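Local structure of 6-phosphogluconate dehydrogenase (Pseudomonas syringae, 5U5G) at residues Y118-V123 / K168-K173; A137-R142 / V160-E165. The protein probably acts as an NADP-dependent reductase at a late step of fosfomycin biosynthesis, binding (2-oxopropyl)phosphonic acid beside its cofactor. One frame throughout, in Å; residues are numbered along the deposited sequence.

Contact 1 (Y118-V123 / K168-K173); sequences YIECPV and KAQRLK. With 7VD ((2-oxopropyl)phosphonic acid), chain F; NAP (NADP nicotinamide-adenine-dinucleotide phosphate), chain E.
The ring of P122 lies over one face of the Q170 side-chain amide, P122 CG 4.0 Å from Q170 CD and P122 CD 3.8 Å from Q170 NE2. The E120 carboxylate is nearly parallel to that amide (13°) but meets the Q170 CG methylene, not the amide. These groups join a strand of the Rossmann-type dinucleotide-binding domain to the first turns of the long helix 168-196. E120 reaches the helix start as an extended chain, with OE2 accepting the backbone N of Q170 at 2.8 Å, nearly along its C-O axis. The other oxygen, OE1, takes bonds from G167 N and H108 NE2, so both oxygens of the carboxylate are bonded; amides at the start of a helix probably favour its charged form. A169 CB fills the angle between E120 and P122, lying 3.7 Å from P122 CD.

The Q170 amide is fixed in rotation by S97 O at NE2 and I99 N at OE1. A water accepts from Q170 NE2 and donates to Y118 OH, linking strand and helix a second time. One turn further along, K173 rests its CG on P122 CB, and a bend at chi2 (71°) sends the chain past the proline toward the ligands. There K173 NZ, also bonded to N177 OD1, donates to V123 O at 2.8 Å and to the keto oxygen O7 of (2-oxopropyl)phosphonic acid at 2.7 Å.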
loop_
_atom_site.group_PDB
_atom_site.type_symbol
_atom_site.label_atom_id
_atom_site.label_comp_id
_atom_site.label_asym_id
_atom_site.label_seq_id
_atom_site.Cartn_x
_atom_site.Cartn_y
_atom_site.Cartn_z
ATOM N N TYR A 118 -4.973 31.655 -8.340
ATOM C CA TYR A 118 -4.740 30.617 -7.343
ATOM C C TYR A 118 -4.433 29.308 -8.065
ATOM O O TYR A 118 -5.177 28.908 -8.967
ATOM C CB TYR A 118 -5.975 30.470 -6.448
ATOM C CG TYR A 118 -5.824 29.552 -5.241
ATOM C CD1 TYR A 118 -5.053 29.935 -4.144
ATOM C CD2 TYR A 118 -6.497 28.330 -5.180
ATOM C CE1 TYR A 118 -4.933 29.114 -3.027
ATOM C CE2 TYR A 118 -6.382 27.497 -4.072
ATOM C CZ TYR A 118 -5.595 27.896 -3.000
ATOM O OH TYR A 118 -5.480 27.076 -1.900
ATOM N N ILE A 119 -3.325 28.665 -7.701
ATOM C CA ILE A 119 -3.020 27.307 -8.149
ATOM C C ILE A 119 -3.128 26.393 -6.935
ATOM O O ILE A 119 -2.366 26.526 -5.966
ATOM C CB ILE A 119 -1.641 27.204 -8.810
ATOM C CG1 ILE A 119 -1.600 28.016 -10.116
ATOM C CG2 ILE A 119 -1.293 25.745 -9.101
ATOM C CD1 ILE A 119 -2.581 27.541 -11.189
ATOM N N GLU A 120 -4.100 25.491 -6.982
ATOM C CA GLU A 120 -4.387 24.531 -5.923
ATOM C C GLU A 120 -3.497 23.310 -6.153
ATOM O O GLU A 120 -3.699 22.570 -7.116
ATOM C CB GLU A 120 -5.881 24.203 -5.970
ATOM C CG GLU A 120 -6.396 23.015 -5.187
ATOM C CD GLU A 120 -7.854 22.683 -5.551
ATOM O OE1 GLU A 120 -8.558 23.547 -6.128
ATOM O OE2 GLU A 120 -8.292 21.550 -5.281
ATOM N N CYS A 121 -2.483 23.112 -5.299
ATOM C CA CYS A 121 -1.407 22.154 -5.585
ATOM C C CYS A 121 -1.048 21.309 -4.360
ATOM O O CYS A 121 0.087 21.355 -3.865
ATOM C CB CYS A 121 -0.178 22.901 -6.113
ATOM S SG CYS A 121 1.114 21.862 -6.854
ATOM N N PRO A 122 -1.982 20.498 -3.848
ATOM C CA PRO A 122 -1.615 19.577 -2.763
ATOM C C PRO A 122 -0.583 18.573 -3.264
ATOM O O PRO A 122 -0.497 18.291 -4.462
ATOM C CB PRO A 122 -2.941 18.900 -2.388
ATOM C CG PRO A 122 -3.823 19.046 -3.621
ATOM C CD PRO A 122 -3.410 20.374 -4.226
ATOM N N VAL A 123 0.237 18.064 -2.339
ATOM C CA VAL A 123 1.366 17.213 -2.698
ATOM C C VAL A 123 1.381 15.958 -1.836
ATOM O O VAL A 123 0.734 15.882 -0.790
ATOM C CB VAL A 123 2.710 17.957 -2.567
ATOM C CG1 VAL A 123 2.777 19.129 -3.550
ATOM C CG2 VAL A 123 2.915 18.428 -1.129
ATOM N N LYS A 168 -10.936 20.083 -7.185
ATOM C CA LYS A 168 -10.785 18.669 -7.529
ATOM C C LYS A 168 -9.484 18.100 -6.977
ATOM O O LYS A 168 -9.452 16.952 -6.518
ATOM C CB LYS A 168 -10.850 18.470 -9.044
ATOM C CG LYS A 168 -10.764 16.997 -9.462
ATOM C CD LYS A 168 -11.194 16.780 -10.922
ATOM C CE LYS A 168 -11.198 15.306 -11.260
ATOM N NZ LYS A 168 -11.601 15.043 -12.657
ATOM N N ALA A 169 -8.398 18.877 -7.031
ATOM C CA ALA A 169 -7.137 18.402 -6.475
ATOM C C ALA A 169 -7.274 18.098 -4.991
ATOM O O ALA A 169 -6.767 17.076 -4.512
ATOM C CB ALA A 169 -6.025 19.428 -6.719
ATOM N N GLN A 170 -7.969 18.962 -4.240
ATOM C CA GLN A 170 -8.117 18.693 -2.812
ATOM C C GLN A 170 -8.998 17.476 -2.576
ATOM O O GLN A 170 -8.745 16.699 -1.652
ATOM C CB GLN A 170 -8.683 19.904 -2.065
ATOM C CG GLN A 170 -7.737 21.115 -1.988
ATOM C CD GLN A 170 -6.463 20.838 -1.193
ATOM O OE1 GLN A 170 -6.361 19.849 -0.461
ATOM N NE2 GLN A 170 -5.496 21.718 -1.327
ATOM N N ARG A 171 -10.037 17.300 -3.395
ATOM C CA ARG A 171 -10.877 16.112 -3.269
ATOM C C ARG A 171 -10.041 14.848 -3.392
ATOM O O ARG A 171 -10.161 13.929 -2.574
ATOM C CB ARG A 171 -11.983 16.132 -4.328
ATOM C CG ARG A 171 -13.017 17.217 -4.086
ATOM C CD ARG A 171 -14.090 17.309 -5.177
ATOM N NE ARG A 171 -15.015 18.383 -4.817
ATOM C CZ ARG A 171 -15.052 19.588 -5.385
ATOM N NH1 ARG A 171 -14.255 19.892 -6.403
ATOM N NH2 ARG A 171 -15.918 20.485 -4.947
ATOM N N LEU A 172 -9.168 14.801 -4.404
ATOM C CA LEU A 172 -8.328 13.630 -4.638
ATOM C C LEU A 172 -7.288 13.443 -3.533
ATOM O O LEU A 172 -7.014 12.310 -3.108
ATOM C CB LEU A 172 -7.656 13.768 -6.001
ATOM C CG LEU A 172 -8.639 13.605 -7.164
ATOM C CD1 LEU A 172 -8.073 14.232 -8.425
ATOM C CD2 LEU A 172 -8.934 12.121 -7.363
ATOM N N LYS A 173 -6.682 14.539 -3.074
ATOM C CA LYS A 173 -5.674 14.453 -2.025
ATOM C C LYS A 173 -6.264 13.888 -0.739
ATOM O O LYS A 173 -5.662 13.009 -0.109
ATOM C CB LYS A 173 -5.061 15.844 -1.774
ATOM C CG LYS A 173 -4.223 15.965 -0.472
ATOM C CD LYS A 173 -2.883 15.199 -0.577
ATOM C CE LYS A 173 -2.055 15.333 0.739
ATOM N NZ LYS A 173 -0.923 14.348 0.796
HETATM P P1 7VD F . 2.069 12.319 2.445
HETATM C C1 7VD F . 1.769 13.083 4.063
HETATM O O2 7VD F . 0.858 12.270 1.544
HETATM O O3 7VD F . 3.222 12.972 1.720
HETATM O O4 7VD F . 2.455 10.928 2.885
HETATM C C6 7VD F . 0.452 13.796 4.237
HETATM O O7 7VD F . -0.064 14.422 3.311
HETATM C C8 7VD F . -0.175 13.686 5.600
HETATM P PA NAP E . 3.661 21.708 10.381
HETATM O O1A NAP E . 2.767 21.551 11.555
HETATM O O2A NAP E . 5.035 21.085 10.362
HETATM O O5B NAP E . 3.829 23.319 10.016
HETATM C C5B NAP E . 2.537 23.873 9.960
HETATM C C4B NAP E . 2.684 25.264 9.305
HETATM O O4B NAP E . 1.450 25.980 9.323
HETATM C C3B NAP E . 3.775 26.091 10.074
HETATM O O3B NAP E . 4.435 26.922 9.170
HETATM C C2B NAP E . 2.882 26.965 10.977
HETATM O O2B NAP E . 3.403 28.155 11.320
HETATM C C1B NAP E . 1.707 27.222 9.951
HETATM N N9A NAP E . 0.540 27.666 10.688
HETATM C C8A NAP E . -0.410 26.903 11.398
HETATM N N7A NAP E . -1.361 27.668 12.001
HETATM C C5A NAP E . -0.990 28.978 11.666
HETATM C C6A NAP E . -1.551 30.229 11.978
HETATM N N6A NAP E . -2.685 30.321 12.746
HETATM N N1A NAP E . -0.993 31.384 11.535
HETATM C C2A NAP E . 0.136 31.245 10.772
HETATM N N3A NAP E . 0.780 30.134 10.387
HETATM C C4A NAP E . 0.189 28.992 10.854
HETATM O O3 NAP E . 2.685 21.025 9.250
HETATM P PN NAP E . 3.454 20.342 8.024
HETATM O O1N NAP E . 4.475 21.215 7.408
HETATM O O2N NAP E . 3.624 18.847 8.181
HETATM O O5D NAP E . 2.192 20.329 6.818
HETATM C C5D NAP E . 2.032 21.545 6.235
HETATM C C4D NAP E . 1.065 21.346 5.082
HETATM O O4D NAP E . 1.600 20.367 4.154
HETATM C C3D NAP E . -0.295 20.748 5.638
HETATM O O3D NAP E . -1.354 21.299 4.907
HETATM C C2D NAP E . -0.156 19.267 5.362
HETATM O O2D NAP E . -1.383 18.623 5.136
HETATM C C1D NAP E . 0.649 19.317 4.022
HETATM N N1N NAP E . 1.386 18.089 3.800
HETATM C C2N NAP E . 2.318 17.590 4.749
HETATM C C3N NAP E . 3.044 16.460 4.436
HETATM C C7N NAP E . 4.038 15.935 5.376
HETATM O O7N NAP E . 4.740 14.954 5.121
HETATM N N7N NAP E . 4.252 16.581 6.580
HETATM C C4N NAP E . 2.902 15.762 3.110
HETATM C C5N NAP E . 1.898 16.355 2.224
HETATM C C6N NAP E . 1.194 17.429 2.576
HETATM P P2B NAP E . 4.497 28.127 12.808
HETATM O O1X NAP E . 5.703 27.496 12.187
HETATM O O2X NAP E . 4.599 29.614 13.161
HETATM O O3X NAP E . 3.655 27.266 13.718
HETATM O O HOH W 1 -4.545 24.422 -2.465
#

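Contact 2 (A137-R142 / V160-E165); sequences AIVSGR and VTYVPE
A137-V139 and V160-Y162 pair as parallel strands, joined by backbone bonds that continue past the last bridge. T161 N donates to A137 O at 2.8 Å and almost straight (171°), V139 N donates to T161 O, and V163 N meets V139 O at 2.7 Å. Where the strands give way to loops, G141 N still bonds to P164 O. G141 has a positive phi (137°) and an extended psi, a conformation in which a side chain would press on the preceding carbonyl oxygen.

Side-chain hydroxyls add three polar links. Y162 CG is placed anti to the backbone N (chi1 -177°), which carries the ring along the edge of the pair until Y162 OH donates to G141 O at 2.7 Å; this carbonyl oxygen sits near the ring plane. S140 OG lies 2.7 Å from V163 O and 3.0 Å from E165 O, with one proton to offer them, while accepting the backbone N of A169. A water spans A137 O and T161 OG1.

Apolar contacts occur on both faces. On the face with A137, V139, V160 and Y162, V139 CG2 touches V160 CG1 at 3.7 Å, and V139 CG1 comes within 4.1 Å of Y162 CD1. P164 CG covers one face of the Y162 ring, 3.7 Å above its plane and offset toward the rim, and Y146 of helix 143-156 stacks with the same ring. I138, on the opposite face with T161, brings CG2 to V163 CG2 of the following loop, and helix 168-196 touches both side chains.

Since helix 143-156 connects the two parallel strands and lies over the V139 and Y162 face, the unit is a classical beta-alpha-beta crossover, forming the edge of the Rossmann-type sheet within this chain, where strand 135-139 runs antiparallel to strand 117-124.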
loop_
_atom_site.group_PDB
_atom_site.type_symbol
_atom_site.label_atom_id
_atom_site.label_comp_id
_atom_site.label_asym_id
_atom_site.label_seq_id
_atom_site.Cartn_x
_atom_site.Cartn_y
_atom_site.Cartn_z
ATOM N N ALA A 137 2.360 15.861 -7.273
ATOM C CA ALA A 137 1.450 16.989 -7.142
ATOM C C ALA A 137 0.129 16.677 -7.837
ATOM O O ALA A 137 0.088 15.954 -8.840
ATOM C CB ALA A 137 2.070 18.272 -7.721
ATOM N N ILE A 138 -0.955 17.198 -7.261
ATOM C CA ILE A 138 -2.282 17.220 -7.874
ATOM C C ILE A 138 -2.676 18.684 -8.009
ATOM O O ILE A 138 -2.610 19.432 -7.031
ATOM C CB ILE A 138 -3.320 16.462 -7.028
ATOM C CG1 ILE A 138 -2.696 15.207 -6.409
ATOM C CG2 ILE A 138 -4.576 16.165 -7.862
ATOM C CD1 ILE A 138 -3.426 14.714 -5.164
ATOM N N VAL A 139 -3.059 19.102 -9.207
ATOM C CA VAL A 139 -3.103 20.528 -9.526
ATOM C C VAL A 139 -4.452 20.891 -10.120
ATOM O O VAL A 139 -4.872 20.304 -11.127
ATOM C CB VAL A 139 -1.978 20.933 -10.501
ATOM C CG1 VAL A 139 -2.010 22.436 -10.749
ATOM C CG2 VAL A 139 -0.624 20.500 -9.975
ATOM N N SER A 140 -5.110 21.885 -9.519
ATOM C CA SER A 140 -6.312 22.484 -10.077
ATOM C C SER A 140 -6.084 23.976 -10.288
ATOM O O SER A 140 -5.342 24.623 -9.540
ATOM C CB SER A 140 -7.526 22.293 -9.165
ATOM O OG SER A 140 -7.875 20.934 -9.035
ATOM N N GLY A 141 -6.754 24.521 -11.294
ATOM C CA GLY A 141 -6.614 25.920 -11.622
ATOM C C GLY A 141 -6.514 26.155 -13.117
ATOM O O GLY A 141 -6.610 25.218 -13.920
ATOM N N ARG A 142 -6.276 27.441 -13.501
ATOM C CA ARG A 142 -6.395 27.792 -14.901
ATOM C C ARG A 142 -5.126 27.422 -15.663
ATOM O O ARG A 142 -4.023 27.450 -15.104
ATOM C CB ARG A 142 -6.680 29.278 -15.040
ATOM C CG ARG A 142 -7.918 29.706 -14.276
ATOM C CD ARG A 142 -8.639 30.845 -14.992
ATOM N NE ARG A 142 -7.666 31.716 -15.617
ATOM C CZ ARG A 142 -7.986 32.637 -16.520
ATOM N NH1 ARG A 142 -9.259 32.807 -16.881
ATOM N NH2 ARG A 142 -7.045 33.403 -17.067
ATOM N N VAL A 160 3.095 15.013 -11.717
ATOM C CA VAL A 160 2.163 16.130 -11.591
ATOM C C VAL A 160 0.887 15.770 -12.349
ATOM O O VAL A 160 0.925 15.571 -13.568
ATOM C CB VAL A 160 2.764 17.446 -12.123
ATOM C CG1 VAL A 160 1.763 18.583 -12.013
ATOM C CG2 VAL A 160 4.048 17.805 -11.377
ATOM N N THR A 161 -0.241 15.686 -11.633
ATOM C CA THR A 161 -1.537 15.355 -12.234
ATOM C C THR A 161 -2.391 16.621 -12.298
ATOM O O THR A 161 -2.841 17.128 -11.265
ATOM C CB THR A 161 -2.259 14.251 -11.452
ATOM O OG1 THR A 161 -1.440 13.077 -11.389
ATOM C CG2 THR A 161 -3.576 13.880 -12.129
ATOM N N TYR A 162 -2.631 17.119 -13.510
ATOM C CA TYR A 162 -3.412 18.333 -13.713
ATOM C C TYR A 162 -4.893 17.976 -13.827
ATOM O O TYR A 162 -5.297 17.279 -14.764
ATOM C CB TYR A 162 -2.928 19.060 -14.967
ATOM C CG TYR A 162 -3.605 20.376 -15.248
ATOM C CD1 TYR A 162 -3.881 21.269 -14.224
ATOM C CD2 TYR A 162 -3.926 20.749 -16.555
ATOM C CE1 TYR A 162 -4.488 22.492 -14.486
ATOM C CE2 TYR A 162 -4.528 21.971 -16.825
ATOM C CZ TYR A 162 -4.806 22.835 -15.787
ATOM O OH TYR A 162 -5.411 24.042 -16.037
ATOM N N VAL A 163 -5.692 18.439 -12.869
ATOM C CA VAL A 163 -7.140 18.251 -12.888
ATOM C C VAL A 163 -7.784 19.630 -12.723
ATOM O O VAL A 163 -8.049 20.074 -11.594
ATOM C CB VAL A 163 -7.583 17.239 -11.816
ATOM C CG1 VAL A 163 -7.304 15.806 -12.294
ATOM C CG2 VAL A 163 -6.851 17.500 -10.466
ATOM N N PRO A 164 -8.091 20.318 -13.831
ATOM C CA PRO A 164 -8.287 21.783 -13.778
ATOM C C PRO A 164 -9.391 22.262 -12.853
ATOM O O PRO A 164 -9.255 23.341 -12.264
ATOM C CB PRO A 164 -8.607 22.143 -15.241
ATOM C CG PRO A 164 -8.077 21.024 -16.058
ATOM C CD PRO A 164 -8.150 19.788 -15.203
ATOM N N GLU A 165 -10.479 21.508 -12.725
ATOM C CA GLU A 165 -11.648 21.979 -11.989
ATOM C C GLU A 165 -11.279 22.384 -10.564
ATOM O O GLU A 165 -10.695 21.577 -9.827
ATOM C CB GLU A 165 -12.717 20.889 -11.953
ATOM C CG GLU A 165 -13.941 21.250 -11.126
ATOM C CD GLU A 165 -14.926 20.087 -10.981
ATOM O OE1 GLU A 165 -14.484 18.917 -10.989
ATOM O OE2 GLU A 165 -16.146 20.345 -10.871
HETATM O O HOH W 2 -0.420 13.076 -8.577
#

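In the fold
Contact 1 is buried and lies nearer the centre of the chain; contact 2, at the outermost strand of the sheet within this chain, is partly open to solvent. Their strands, 117-124 in contact 1 and 135-139 in contact 2, are antiparallel neighbours in one sheet, and E120 O probably accepts S140 N between them. Helix 168-196, which comes next in the chain after strand 157-162, touches both contacts, with A169 CB packed on I138 O. The chemistry differs accordingly. Contact 2 relies on regular main-chain pairing, whereas contact 1 joins strand to helix through side chains and ends at the cofactor and substrate-like ligand. Both also touch the second subunit.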